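Local coordinates for CHAD domain protein (Streptomyces chartreusis, PDB 6RN5), which probably binds polyphosphate through the basic surface of its helical CHAD domain, and also binds copper ions, at residues Ala32-Leu36 with Val210-Ala214; Arg60-Arg64 with Leu99-His103; Ile69-His74 with Met88-Leu92; Gln273-Trp277 with Arg359-Gln363; Leu284-Arg288 with Leu307-Gly311. One frame throughout, in Å; residues are numbered along the deposited sequence.

Contacts 2 and 3 join the same two helices, 56-75 and 82-120, and contact 1 packs beside contact 3. Contacts 4 and 5 share helix 274-295. Contacts 1 and 4 lie on opposite sides of the chain's centre, about 35 Å apart between centres, while contacts 3 and 5 touch. Contacts 1 and 5 are only partly buried; contacts 2, 3 and 4 are buried. The chemistry does not track burial: contact 1 is mainly apolar, contact 3 adds one arginine-to-carbonyl bond, and contacts 2, 4 and 5 send arginines to sulfates. Contacts 2 and 5, with centres about 19 Å apart, reach the same sulfate.

Contact 1 of 5, residues Ala32-Leu36 with Val210-Ala214; sequences ATEFL and VAVLA
V210 O takes the helical hydrogen bond from A214 N at 2.9 Å, and the methyl of A32 presses on this same carbonyl oxygen, CB to O 3.5 Å. That methyl points into the V210-A214 turn, where it also meets A214 N and the methyls or methines of V210, L213 and A214. A small residue suits the place, because the CA atoms of A32 and A214 lie just 4.9 Å apart. No hydrogen bond links the two segments; they are joined by apolar packing. V210 sends CG1, anti to its backbone N (chi1 174°), into the angle between A32 and F35. There it comes within 3.5 Å of F35 CD1, the two side chains crossing at about a right angle, and a branched residue suits the place because one methyl reaches across while CG2 turns to L92 of helix 82-120. L36 extends beside this group: CD1 rests on A211 CA at 3.7 Å and on A214 CB at 3.9 Å, while CD2 turns to A211 CB. With an alanine here, both of these branches are gone and a gap would probably open over A211 and A214. At the rim, T33 OG1 touches the methyl of A214 at 3.6 Å, its polar need being met by R29 O one turn earlier in its own helix. The contact thus lays helix 21-42 against the C-terminal part of helix 201-213, and helix 56-75 packs against both, with L62 and S65 against F35 and I69 against L213.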
# COMPACT_ATOMS: atom_id res chain seq x y z
N ALA A 32 30.43 -30.79 11.05
CA ALA A 32 31.42 -31.15 10.08
C ALA A 32 31.07 -32.45 9.37
O ALA A 32 31.24 -32.55 8.14
CB ALA A 32 32.76 -31.29 10.75
N THR A 33 30.63 -33.43 10.13
CA THR A 33 30.20 -34.72 9.59
C THR A 33 28.96 -34.59 8.71
O THR A 33 28.91 -35.20 7.66
CB THR A 33 29.94 -35.72 10.71
OG1 THR A 33 31.17 -35.92 11.37
CG2 THR A 33 29.45 -37.08 10.21
N GLU A 34 27.94 -33.84 9.14
CA GLU A 34 26.81 -33.50 8.25
C GLU A 34 27.24 -32.84 6.95
O GLU A 34 26.68 -33.14 5.92
CB GLU A 34 25.79 -32.57 8.91
CG GLU A 34 24.99 -33.26 10.01
CD GLU A 34 24.37 -34.59 9.55
OE1 GLU A 34 23.56 -34.56 8.60
OE2 GLU A 34 24.70 -35.65 10.14
N PHE A 35 28.18 -31.89 7.01
CA PHE A 35 28.73 -31.28 5.79
C PHE A 35 29.38 -32.32 4.86
O PHE A 35 29.21 -32.25 3.65
CB PHE A 35 29.77 -30.22 6.17
CG PHE A 35 30.31 -29.46 5.00
CD1 PHE A 35 31.42 -29.90 4.33
CD2 PHE A 35 29.70 -28.29 4.59
CE1 PHE A 35 31.94 -29.19 3.26
CE2 PHE A 35 30.22 -27.55 3.53
CZ PHE A 35 31.35 -28.00 2.87
N LEU A 36 30.14 -33.26 5.43
CA LEU A 36 30.78 -34.28 4.60
C LEU A 36 29.77 -35.26 4.03
O LEU A 36 29.88 -35.67 2.88
CB LEU A 36 31.85 -35.03 5.35
CG LEU A 36 33.00 -34.18 5.89
CD1 LEU A 36 33.82 -35.04 6.84
CD2 LEU A 36 33.86 -33.56 4.81
N VAL A 210 37.13 -28.96 6.81
CA VAL A 210 35.94 -29.50 7.46
C VAL A 210 36.10 -30.98 7.74
O VAL A 210 35.73 -31.47 8.83
CB VAL A 210 34.68 -29.21 6.63
CG1 VAL A 210 33.46 -29.89 7.23
CG2 VAL A 210 34.46 -27.69 6.58
N ALA A 211 36.69 -31.72 6.80
CA ALA A 211 37.03 -33.14 7.05
C ALA A 211 37.90 -33.33 8.31
O ALA A 211 37.63 -34.18 9.10
CB ALA A 211 37.72 -33.76 5.84
N VAL A 212 38.94 -32.52 8.47
CA VAL A 212 39.77 -32.59 9.65
C VAL A 212 38.93 -32.32 10.89
O VAL A 212 39.03 -33.02 11.85
CB VAL A 212 40.93 -31.58 9.56
CG1 VAL A 212 41.66 -31.49 10.91
CG2 VAL A 212 41.90 -32.03 8.47
N LEU A 213 38.06 -31.32 10.82
CA LEU A 213 37.22 -30.93 11.94
C LEU A 213 36.25 -32.01 12.34
O LEU A 213 35.79 -32.05 13.46
CB LEU A 213 36.42 -29.66 11.57
CG LEU A 213 35.50 -29.02 12.61
CD1 LEU A 213 36.27 -28.62 13.87
CD2 LEU A 213 34.79 -27.81 12.03
N ALA A 214 35.85 -32.87 11.42
CA ALA A 214 34.99 -33.98 11.84
C ALA A 214 35.70 -34.90 12.87
O ALA A 214 35.04 -35.58 13.61
CB ALA A 214 34.50 -34.79 10.63

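Contact 2 of 5, residues Arg60-Arg64 with Leu99-His103; sequences RALRR and LAMEH. With SO4 (sulfate ion), chain I; SO4 (sulfate ion), chain G.
R63 reaches across to L99 and A100 and is the largest contributor to this contact. From CB the chain leaves with CG anti to the carbonyl carbon (chi1 -64°), which lays CG beside L99 CB at 3.8 Å. CD follows over the backbone of the next residue, 3.6 Å from A100 CA, and the small alanine leaves it close to the main chain. At CD the chain bends (chi3 -66°) and turns NE to a sulfate, with NE to O1 2.7 Å and nearly straight at 173°. NH1 ends 3.3 Å from L99 O. NH2 donates to the same sulfate through O3 at 2.9 Å, while lying over one face of the H103 ring. This is the helical CHAD fold, in which basic side chains line a surface for anions; the sulfates probably come from the crystallisation liquor, but one lying at the edges of the R60 and R63 guanidinium groups, near their planes, hints at where a phosphate of polyphosphate might be held. R60, one turn earlier, brings its extended chain to this sulfate as well, NE to O3 3.0 Å, and its CA lies over the rim of one face of the R63 guanidinium. R64 turns aside to a second sulfate, with NH2 to O2 at 3.1 Å, and its CD lies over the R60 guanidinium. R67 also bonds to both sulfates. Behind the arginines the helices meet through leucines: L62 CB touches L99 CD1 at 3.7 Å, and both side chains pack on M198 of helix 170-198. L62 also faces helix 21-42, through F35, A38 and L39.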
# COMPACT_ATOMS: atom_id res chain seq x y z
N ARG A 60 21.35 -27.78 0.18
CA ARG A 60 20.77 -27.13 1.30
C ARG A 60 21.41 -27.61 2.62
O ARG A 60 21.71 -26.80 3.49
CB ARG A 60 19.30 -27.38 1.35
CG ARG A 60 18.67 -26.60 2.46
CD ARG A 60 17.20 -26.36 2.22
NE ARG A 60 16.74 -25.57 3.34
CZ ARG A 60 16.13 -26.07 4.40
NH1 ARG A 60 15.83 -27.35 4.47
NH2 ARG A 60 15.82 -25.26 5.38
N ALA A 61 21.63 -28.91 2.73
CA ALA A 61 22.33 -29.49 3.88
C ALA A 61 23.76 -28.94 4.04
O ALA A 61 24.24 -28.73 5.16
CB ALA A 61 22.36 -31.02 3.77
N LEU A 62 24.45 -28.73 2.92
CA LEU A 62 25.77 -28.10 2.95
C LEU A 62 25.67 -26.67 3.48
O LEU A 62 26.53 -26.25 4.26
CB LEU A 62 26.41 -28.07 1.57
CG LEU A 62 27.00 -29.35 1.05
CD1 LEU A 62 27.27 -29.14 -0.42
CD2 LEU A 62 28.29 -29.76 1.79
N ARG A 63 24.65 -25.92 3.05
CA ARG A 63 24.45 -24.56 3.58
C ARG A 63 24.17 -24.51 5.07
O ARG A 63 24.72 -23.67 5.80
CB ARG A 63 23.27 -23.83 2.91
CG ARG A 63 23.42 -23.56 1.44
CD ARG A 63 22.45 -22.48 0.99
NE ARG A 63 21.02 -22.78 1.04
CZ ARG A 63 20.37 -23.55 0.15
NH1 ARG A 63 21.00 -24.17 -0.84
NH2 ARG A 63 19.07 -23.72 0.27
N ARG A 64 23.26 -25.38 5.50
CA ARG A 64 22.80 -25.40 6.87
C ARG A 64 23.92 -25.74 7.80
O ARG A 64 23.95 -25.18 8.90
CB ARG A 64 21.64 -26.37 7.04
CG ARG A 64 20.39 -25.90 6.32
CD ARG A 64 19.20 -26.78 6.56
NE ARG A 64 18.66 -26.53 7.89
CZ ARG A 64 18.51 -27.44 8.86
NH1 ARG A 64 18.81 -28.72 8.69
NH2 ARG A 64 18.01 -27.07 10.01
N LEU A 99 26.55 -21.23 -2.56
CA LEU A 99 25.47 -22.23 -2.60
C LEU A 99 24.03 -21.68 -2.37
O LEU A 99 23.05 -22.34 -2.73
CB LEU A 99 25.76 -23.35 -1.61
CG LEU A 99 27.00 -24.21 -1.89
CD1 LEU A 99 26.99 -25.39 -0.97
CD2 LEU A 99 27.06 -24.71 -3.31
N ALA A 100 23.89 -20.49 -1.80
CA ALA A 100 22.55 -19.90 -1.57
C ALA A 100 21.94 -19.26 -2.84
O ALA A 100 20.72 -19.23 -3.01
CB ALA A 100 22.64 -18.89 -0.43
N MET A 101 22.80 -18.79 -3.74
CA MET A 101 22.38 -17.85 -4.79
C MET A 101 21.31 -18.39 -5.72
O MET A 101 20.27 -17.75 -5.94
CB MET A 101 23.58 -17.34 -5.55
CG MET A 101 24.22 -16.16 -4.83
SD MET A 101 23.45 -14.51 -5.09
CE MET A 101 21.67 -14.77 -5.08
N GLU A 102 21.52 -19.58 -6.24
CA GLU A 102 20.52 -20.13 -7.15
C GLU A 102 19.12 -20.09 -6.54
O GLU A 102 18.19 -19.53 -7.11
CB GLU A 102 20.89 -21.55 -7.59
CG GLU A 102 19.87 -22.14 -8.54
CD GLU A 102 20.18 -23.56 -8.96
OE1 GLU A 102 21.21 -24.15 -8.52
OE2 GLU A 102 19.37 -24.08 -9.74
N HIS A 103 19.01 -20.66 -5.35
CA HIS A 103 17.75 -20.71 -4.58
C HIS A 103 17.15 -19.31 -4.30
O HIS A 103 15.97 -19.12 -4.44
CB HIS A 103 18.00 -21.50 -3.26
CG HIS A 103 17.01 -21.19 -2.17
ND1 HIS A 103 15.75 -21.75 -2.12
CD2 HIS A 103 17.11 -20.37 -1.09
CE1 HIS A 103 15.11 -21.29 -1.06
NE2 HIS A 103 15.91 -20.46 -0.41
S SO4 I . 18.07 -22.05 3.45
O1 SO4 I . 19.49 -21.90 3.10
O2 SO4 I . 17.96 -22.87 4.71
O3 SO4 I . 17.36 -22.81 2.42
O4 SO4 I . 17.47 -20.75 3.68
S SO4 G . 18.11 -23.05 9.92
O1 SO4 G . 19.25 -23.62 9.21
O2 SO4 G . 17.66 -24.07 10.89
O3 SO4 G . 17.02 -22.73 9.00
O4 SO4 G . 18.56 -21.78 10.53

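Contact 3 of 5, residues Ile69-His74 with Met88-Leu92; sequences ISATLH and MRPEL
R89 and H74 lie obliquely one over the other, ring and guanidinium planes 53° apart, at the rim of this antiparallel pair of helices. H74 CB and CD2 stand over one face of the guanidinium, with CB 3.5 Å from R89 NE, and CD2 lies above the centre of the group. These two carbons of H74 thus lie against the flat side of the arginine and leave its edge for hydrogen bonding. That edge is turned to S70 O: NE donates at 3.2 Å along a nearly straight path of 170°, with the oxygen in the guanidinium plane but NE itself well above the carbonyl plane. The bend at chi3 (84°) helps turn NE to S70 O, while CG of the same chain passes L73 CB at 4.0 Å. Deeper in, the apolar side chains meet at different angles. I69 and L92 cross at about a right angle, with I69 CG2 3.6 Å from L92 CD1. L73 instead slants across M88, and its CD2 is pushed tightly against M88 CB at 3.5 Å. S70 suits the point where the backbones come nearest, since its CA lies 5.3 Å from that of R89 and its CB can rest on L92 CB. The contact closes the hairpin of helices 56-75 and 82-120, with helices 201-213 and 274-295 packed on its flanks. Its chemistry thus divides by depth: leucine, isoleucine and methionine seal the interior, and at the edge R89 sets NE on a main-chain oxygen that H74 N, bonded to A71 O instead, does not use.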
# COMPACT_ATOMS: atom_id res chain seq x y z
N ILE A 69 28.72 -23.97 11.40
CA ILE A 69 30.11 -24.05 11.79
C ILE A 69 30.66 -22.61 11.87
O ILE A 69 31.33 -22.23 12.84
CB ILE A 69 30.87 -24.90 10.78
CG1 ILE A 69 30.39 -26.34 10.87
CG2 ILE A 69 32.35 -24.84 11.02
CD1 ILE A 69 30.95 -27.25 9.78
N SER A 70 30.30 -21.82 10.87
CA SER A 70 30.77 -20.48 10.78
C SER A 70 30.27 -19.67 11.99
O SER A 70 31.05 -18.94 12.63
CB SER A 70 30.33 -19.88 9.43
OG SER A 70 31.04 -18.70 9.21
N ALA A 71 29.01 -19.86 12.35
CA ALA A 71 28.45 -19.22 13.54
C ALA A 71 29.18 -19.61 14.82
O ALA A 71 29.50 -18.77 15.68
CB ALA A 71 26.96 -19.54 13.68
N THR A 72 29.42 -20.90 14.96
CA THR A 72 30.04 -21.46 16.14
C THR A 72 31.44 -20.89 16.32
O THR A 72 31.84 -20.54 17.44
CB THR A 72 30.07 -22.97 16.02
OG1 THR A 72 28.71 -23.44 15.96
CG2 THR A 72 30.72 -23.61 17.21
N LEU A 73 32.17 -20.77 15.22
CA LEU A 73 33.52 -20.23 15.24
C LEU A 73 33.51 -18.74 15.59
O LEU A 73 34.53 -18.19 15.89
CB LEU A 73 34.23 -20.49 13.91
CG LEU A 73 35.03 -21.81 13.85
CD1 LEU A 73 34.26 -23.02 14.30
CD2 LEU A 73 35.56 -22.05 12.46
N HIS A 74 32.36 -18.09 15.51
CA HIS A 74 32.26 -16.68 15.84
C HIS A 74 31.96 -16.60 17.32
O HIS A 74 32.74 -16.03 18.05
CB HIS A 74 31.14 -15.99 15.02
CG HIS A 74 31.04 -14.53 15.26
ND1 HIS A 74 30.13 -13.97 16.12
CD2 HIS A 74 31.76 -13.50 14.76
CE1 HIS A 74 30.28 -12.66 16.14
NE2 HIS A 74 31.26 -12.35 15.32
N MET A 88 39.02 -20.21 8.65
CA MET A 88 37.80 -20.97 8.31
C MET A 88 36.61 -20.10 7.94
O MET A 88 35.90 -20.41 6.99
CB MET A 88 37.36 -21.85 9.48
CG MET A 88 38.36 -22.91 9.93
SD MET A 88 38.45 -24.22 8.71
CE MET A 88 36.93 -25.12 9.02
N ARG A 89 36.39 -19.00 8.67
CA ARG A 89 35.08 -18.30 8.61
C ARG A 89 34.71 -17.71 7.25
O ARG A 89 33.63 -17.98 6.74
CB ARG A 89 34.95 -17.19 9.70
CG ARG A 89 34.65 -17.67 11.13
CD ARG A 89 34.14 -16.53 12.03
NE ARG A 89 32.69 -16.35 11.86
CZ ARG A 89 32.08 -15.28 11.32
NH1 ARG A 89 32.76 -14.22 10.89
NH2 ARG A 89 30.74 -15.27 11.22
N PRO A 90 35.59 -16.87 6.67
CA PRO A 90 35.28 -16.33 5.33
C PRO A 90 35.17 -17.42 4.26
O PRO A 90 34.39 -17.28 3.33
CB PRO A 90 36.48 -15.43 5.02
CG PRO A 90 37.60 -16.00 5.85
CD PRO A 90 36.94 -16.47 7.11
N GLU A 91 35.91 -18.51 4.41
CA GLU A 91 35.85 -19.57 3.43
C GLU A 91 34.53 -20.26 3.53
O GLU A 91 33.87 -20.50 2.54
CB GLU A 91 37.00 -20.54 3.62
CG GLU A 91 38.33 -19.97 3.23
CD GLU A 91 38.30 -19.39 1.82
OE1 GLU A 91 38.40 -20.12 0.81
OE2 GLU A 91 38.14 -18.18 1.72
N LEU A 92 34.11 -20.54 4.76
CA LEU A 92 32.78 -21.06 5.00
C LEU A 92 31.68 -20.11 4.53
O LEU A 92 30.66 -20.56 4.01
CB LEU A 92 32.61 -21.35 6.48
CG LEU A 92 33.40 -22.55 7.00
CD1 LEU A 92 33.45 -22.54 8.52
CD2 LEU A 92 32.80 -23.85 6.46

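Contact 4 of 5, residues Gln273-Trp277 with Arg359-Gln363; sequences QDAPW and RFAFQ. With SO4 (sulfate ion), chain H.
R359 meets D274, W277 and a sulfate at once. Its NH2 forms a salt bridge with D274 OD1 at 2.7 Å and also donates to sulfate O2 at 2.9 Å, while NH1 reaches sulfate O3 at 3.0 Å. The bound anion lies at the edge of the guanidinium, near its plane, and Q273 N and the copper ligand H271 bond to it too. The carboxylate of D274 is turned about 76° from that plane. Meanwhile the flat of the arginine rests on W277: the planes are 20° apart, CG sits 3.5 Å over the centre of the six-membered ring as a CH-pi contact, and the guanidinium lies off-centre over the five-membered ring as a cation-pi pair. The extended chain, trans from CG to NE, is what lets one arginine run along the whole indole. F362 then closes the far end of the ring, CD2 to W277 CZ3 at 3.6 Å.

In the next shell, H317 stacks on W277 and is hydrogen-bonded to R359 NE, and E356 pairs with NH1. D274 is steadied by S321 and by R352, and the copper ion lies about 7 Å from its side chain. The positive charge of R359 is thus shared between D274, E356 and the sulfate while W277 takes its flat side, which places an anion site near the copper.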
# COMPACT_ATOMS: atom_id res chain seq x y z
N GLN A 273 16.88 2.01 6.83
CA GLN A 273 16.45 1.19 7.96
C GLN A 273 16.50 -0.30 7.72
O GLN A 273 16.51 -1.05 8.67
CB GLN A 273 15.06 1.56 8.40
CG GLN A 273 14.97 2.94 9.01
CD GLN A 273 13.62 3.22 9.63
OE1 GLN A 273 13.07 2.40 10.36
NE2 GLN A 273 13.08 4.40 9.33
N ASP A 274 16.53 -0.75 6.47
CA ASP A 274 16.68 -2.20 6.25
C ASP A 274 17.94 -2.76 6.94
O ASP A 274 17.91 -3.89 7.42
CB ASP A 274 16.75 -2.55 4.75
CG ASP A 274 15.36 -2.54 4.06
OD1 ASP A 274 14.37 -2.10 4.66
OD2 ASP A 274 15.28 -2.94 2.91
N ALA A 275 19.04 -1.98 6.96
CA ALA A 275 20.33 -2.55 7.42
C ALA A 275 20.28 -2.98 8.89
O ALA A 275 20.64 -4.08 9.20
CB ALA A 275 21.52 -1.61 7.14
N PRO A 276 19.77 -2.14 9.79
CA PRO A 276 19.70 -2.64 11.17
C PRO A 276 18.83 -3.90 11.38
O PRO A 276 19.16 -4.75 12.19
CB PRO A 276 19.13 -1.46 11.96
CG PRO A 276 18.89 -0.34 10.96
CD PRO A 276 19.61 -0.67 9.70
N TRP A 277 17.72 -3.99 10.65
CA TRP A 277 16.85 -5.19 10.67
C TRP A 277 17.53 -6.46 10.13
O TRP A 277 17.39 -7.56 10.69
CB TRP A 277 15.60 -4.92 9.85
CG TRP A 277 14.71 -3.99 10.55
CD1 TRP A 277 14.71 -2.63 10.47
CD2 TRP A 277 13.68 -4.33 11.47
NE1 TRP A 277 13.74 -2.11 11.28
CE2 TRP A 277 13.09 -3.14 11.91
CE3 TRP A 277 13.19 -5.53 11.96
CZ2 TRP A 277 12.06 -3.11 12.79
CZ3 TRP A 277 12.14 -5.50 12.85
CH2 TRP A 277 11.59 -4.31 13.25
N ARG A 359 8.19 -6.17 9.82
CA ARG A 359 8.80 -5.53 10.97
C ARG A 359 7.81 -5.53 12.13
O ARG A 359 8.18 -5.69 13.29
CB ARG A 359 9.19 -4.09 10.66
CG ARG A 359 10.32 -3.90 9.70
CD ARG A 359 10.67 -2.41 9.51
NE ARG A 359 11.72 -2.32 8.49
CZ ARG A 359 11.93 -1.27 7.69
NH1 ARG A 359 11.20 -0.18 7.78
NH2 ARG A 359 12.91 -1.33 6.81
N PHE A 360 6.54 -5.27 11.81
CA PHE A 360 5.49 -5.38 12.81
C PHE A 360 5.34 -6.82 13.36
O PHE A 360 5.25 -7.03 14.58
CB PHE A 360 4.17 -4.86 12.22
CG PHE A 360 3.02 -4.82 13.20
CD1 PHE A 360 2.99 -3.86 14.20
CD2 PHE A 360 1.96 -5.72 13.10
CE1 PHE A 360 1.93 -3.80 15.11
CE2 PHE A 360 0.91 -5.68 14.01
CZ PHE A 360 0.89 -4.72 15.01
N ALA A 361 5.32 -7.81 12.48
CA ALA A 361 5.25 -9.19 12.92
C ALA A 361 6.42 -9.55 13.85
O ALA A 361 6.23 -10.17 14.91
CB ALA A 361 5.18 -10.14 11.72
N PHE A 362 7.63 -9.12 13.50
CA PHE A 362 8.77 -9.41 14.34
C PHE A 362 8.54 -8.80 15.72
O PHE A 362 8.70 -9.47 16.74
CB PHE A 362 10.06 -8.81 13.79
CG PHE A 362 11.20 -8.84 14.76
CD1 PHE A 362 11.99 -9.98 14.89
CD2 PHE A 362 11.48 -7.73 15.58
CE1 PHE A 362 13.03 -10.02 15.83
CE2 PHE A 362 12.55 -7.75 16.48
CZ PHE A 362 13.31 -8.89 16.62
N GLN A 363 8.19 -7.53 15.72
CA GLN A 363 7.91 -6.81 16.96
C GLN A 363 6.87 -7.48 17.88
O GLN A 363 7.10 -7.61 19.06
CB GLN A 363 7.45 -5.39 16.66
CG GLN A 363 7.56 -4.46 17.86
CD GLN A 363 6.90 -3.12 17.59
OE1 GLN A 363 7.58 -2.13 17.34
NE2 GLN A 363 5.58 -3.09 17.63
S SO4 H . 13.25 2.15 5.04
O1 SO4 H . 14.28 3.16 5.42
O2 SO4 H . 13.96 0.83 5.11
O3 SO4 H . 12.16 2.05 6.02
O4 SO4 H . 12.63 2.52 3.70

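Contact 5 of 5, residues Leu284-Arg288 with Leu307-Gly311; sequences LRLHR and LLSAG. With SO4 (sulfate ion), chain F; SO4 (sulfate ion), chain G.
The helices carrying L284 and G311 run antiparallel, their axes 149° apart in direction and 10.9 Å at closest approach, with L284 CA 7.0 Å from G311 CA. L284 and L307 together carry the meeting. In L284 CG is anti to the backbone N (chi1 169°), which brings CD2 to 3.5 Å from G311 CA. With no side chain at G311, L284 CD2 rests directly on its CA and N; a methyl there would lie close to L284 CD2 and near L307 O. The other branch, CD1, touches L307 CD2 at 4.1 Å. One turn on, H287 and L307 cross at about a right angle, with L307 CD1 3.6 Å from H287 CD2. R288 then lays its aliphatic part across L308, CD to CD2 3.9 Å, and its head lies by a sulfate that R64, R67, R68 and Y289 bind, though its NH2 is doubtfully close to it. R285 points instead to a second sulfate, where its NH1 and NH2 make two weak bonds, NH1 to O2 being 3.3 Å. With a leucine in its place there is no guanidinium, and the sulfate would probably lose those two weak donors, leaving R281 as a remaining one. Helix 229-244 packs against L284 and H287, and helix 338-366 against L307 and A310. The contact therefore has two sides: an apolar seam of L284, L307 and L308 with A310, G311 and the H287 ring joins the helices, while the guanidinium ends of R285 and R288 go to anions.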
# COMPACT_ATOMS: atom_id res chain seq x y z
N LEU A 284 20.13 -12.96 15.37
CA LEU A 284 19.15 -13.92 15.86
C LEU A 284 19.58 -15.33 15.49
O LEU A 284 19.54 -16.26 16.28
CB LEU A 284 17.75 -13.57 15.36
CG LEU A 284 16.73 -14.69 15.61
CD1 LEU A 284 16.61 -14.96 17.08
CD2 LEU A 284 15.39 -14.25 15.06
N ARG A 285 20.08 -15.47 14.27
CA ARG A 285 20.60 -16.74 13.83
C ARG A 285 21.82 -17.22 14.62
O ARG A 285 21.90 -18.39 15.01
CB ARG A 285 20.89 -16.70 12.34
CG ARG A 285 20.67 -18.09 11.77
CD ARG A 285 20.56 -18.11 10.28
NE ARG A 285 21.71 -17.49 9.65
CZ ARG A 285 21.78 -17.25 8.33
NH1 ARG A 285 20.80 -17.65 7.53
NH2 ARG A 285 22.85 -16.65 7.82
N LEU A 286 22.73 -16.28 14.92
CA LEU A 286 23.87 -16.57 15.78
C LEU A 286 23.41 -17.11 17.11
O LEU A 286 23.98 -18.08 17.61
CB LEU A 286 24.75 -15.31 15.96
CG LEU A 286 25.53 -14.97 14.67
CD1 LEU A 286 26.30 -13.62 14.70
CD2 LEU A 286 26.52 -16.09 14.41
N HIS A 287 22.38 -16.49 17.67
CA HIS A 287 21.80 -16.89 18.97
C HIS A 287 21.16 -18.30 18.85
O HIS A 287 21.34 -19.12 19.68
CB HIS A 287 20.78 -15.80 19.43
CG HIS A 287 19.94 -16.19 20.60
ND1 HIS A 287 20.48 -16.54 21.83
CD2 HIS A 287 18.60 -16.26 20.76
CE1 HIS A 287 19.51 -16.81 22.67
NE2 HIS A 287 18.35 -16.64 22.05
N ARG A 288 20.49 -18.59 17.76
CA ARG A 288 19.83 -19.89 17.64
C ARG A 288 20.84 -21.00 17.64
O ARG A 288 20.68 -21.98 18.34
CB ARG A 288 18.96 -19.93 16.38
CG ARG A 288 17.55 -19.36 16.62
CD ARG A 288 16.53 -20.26 15.87
NE ARG A 288 16.87 -20.15 14.48
CZ ARG A 288 17.24 -21.10 13.62
NH1 ARG A 288 17.23 -22.39 13.91
NH2 ARG A 288 17.56 -20.70 12.40
N LEU A 307 11.01 -17.57 19.16
CA LEU A 307 12.22 -17.25 18.38
C LEU A 307 12.05 -17.70 16.96
O LEU A 307 12.54 -17.05 16.05
CB LEU A 307 13.49 -17.92 18.90
CG LEU A 307 14.11 -17.38 20.18
CD1 LEU A 307 15.52 -17.98 20.35
CD2 LEU A 307 14.11 -15.85 20.24
N LEU A 308 11.38 -18.82 16.74
CA LEU A 308 11.14 -19.23 15.37
C LEU A 308 10.20 -18.28 14.67
O LEU A 308 10.44 -17.95 13.53
CB LEU A 308 10.68 -20.68 15.29
CG LEU A 308 11.84 -21.59 15.80
CD1 LEU A 308 11.33 -22.98 16.20
CD2 LEU A 308 13.02 -21.69 14.84
N SER A 309 9.17 -17.78 15.35
CA SER A 309 8.32 -16.79 14.74
C SER A 309 9.10 -15.49 14.42
O SER A 309 8.93 -14.90 13.36
CB SER A 309 7.13 -16.47 15.63
OG SER A 309 6.34 -15.44 15.00
N ALA A 310 9.95 -15.03 15.33
CA ALA A 310 10.73 -13.81 15.08
C ALA A 310 11.60 -14.00 13.88
O ALA A 310 11.74 -13.11 13.04
CB ALA A 310 11.60 -13.46 16.28
N GLY A 311 12.21 -15.17 13.81
CA GLY A 311 13.10 -15.51 12.72
C GLY A 311 12.42 -15.60 11.36
O GLY A 311 12.97 -15.16 10.37
S SO4 F . 21.41 -16.68 3.99
O1 SO4 F . 22.56 -17.60 4.20
O2 SO4 F . 20.16 -17.38 4.31
O3 SO4 F . 21.51 -15.43 4.84
O4 SO4 F . 21.38 -16.38 2.54
S SO4 G . 18.11 -23.05 9.92
O1 SO4 G . 19.25 -23.62 9.21
O2 SO4 G . 17.66 -24.07 10.89
O3 SO4 G . 17.02 -22.73 9.00
O4 SO4 G . 18.56 -21.78 10.53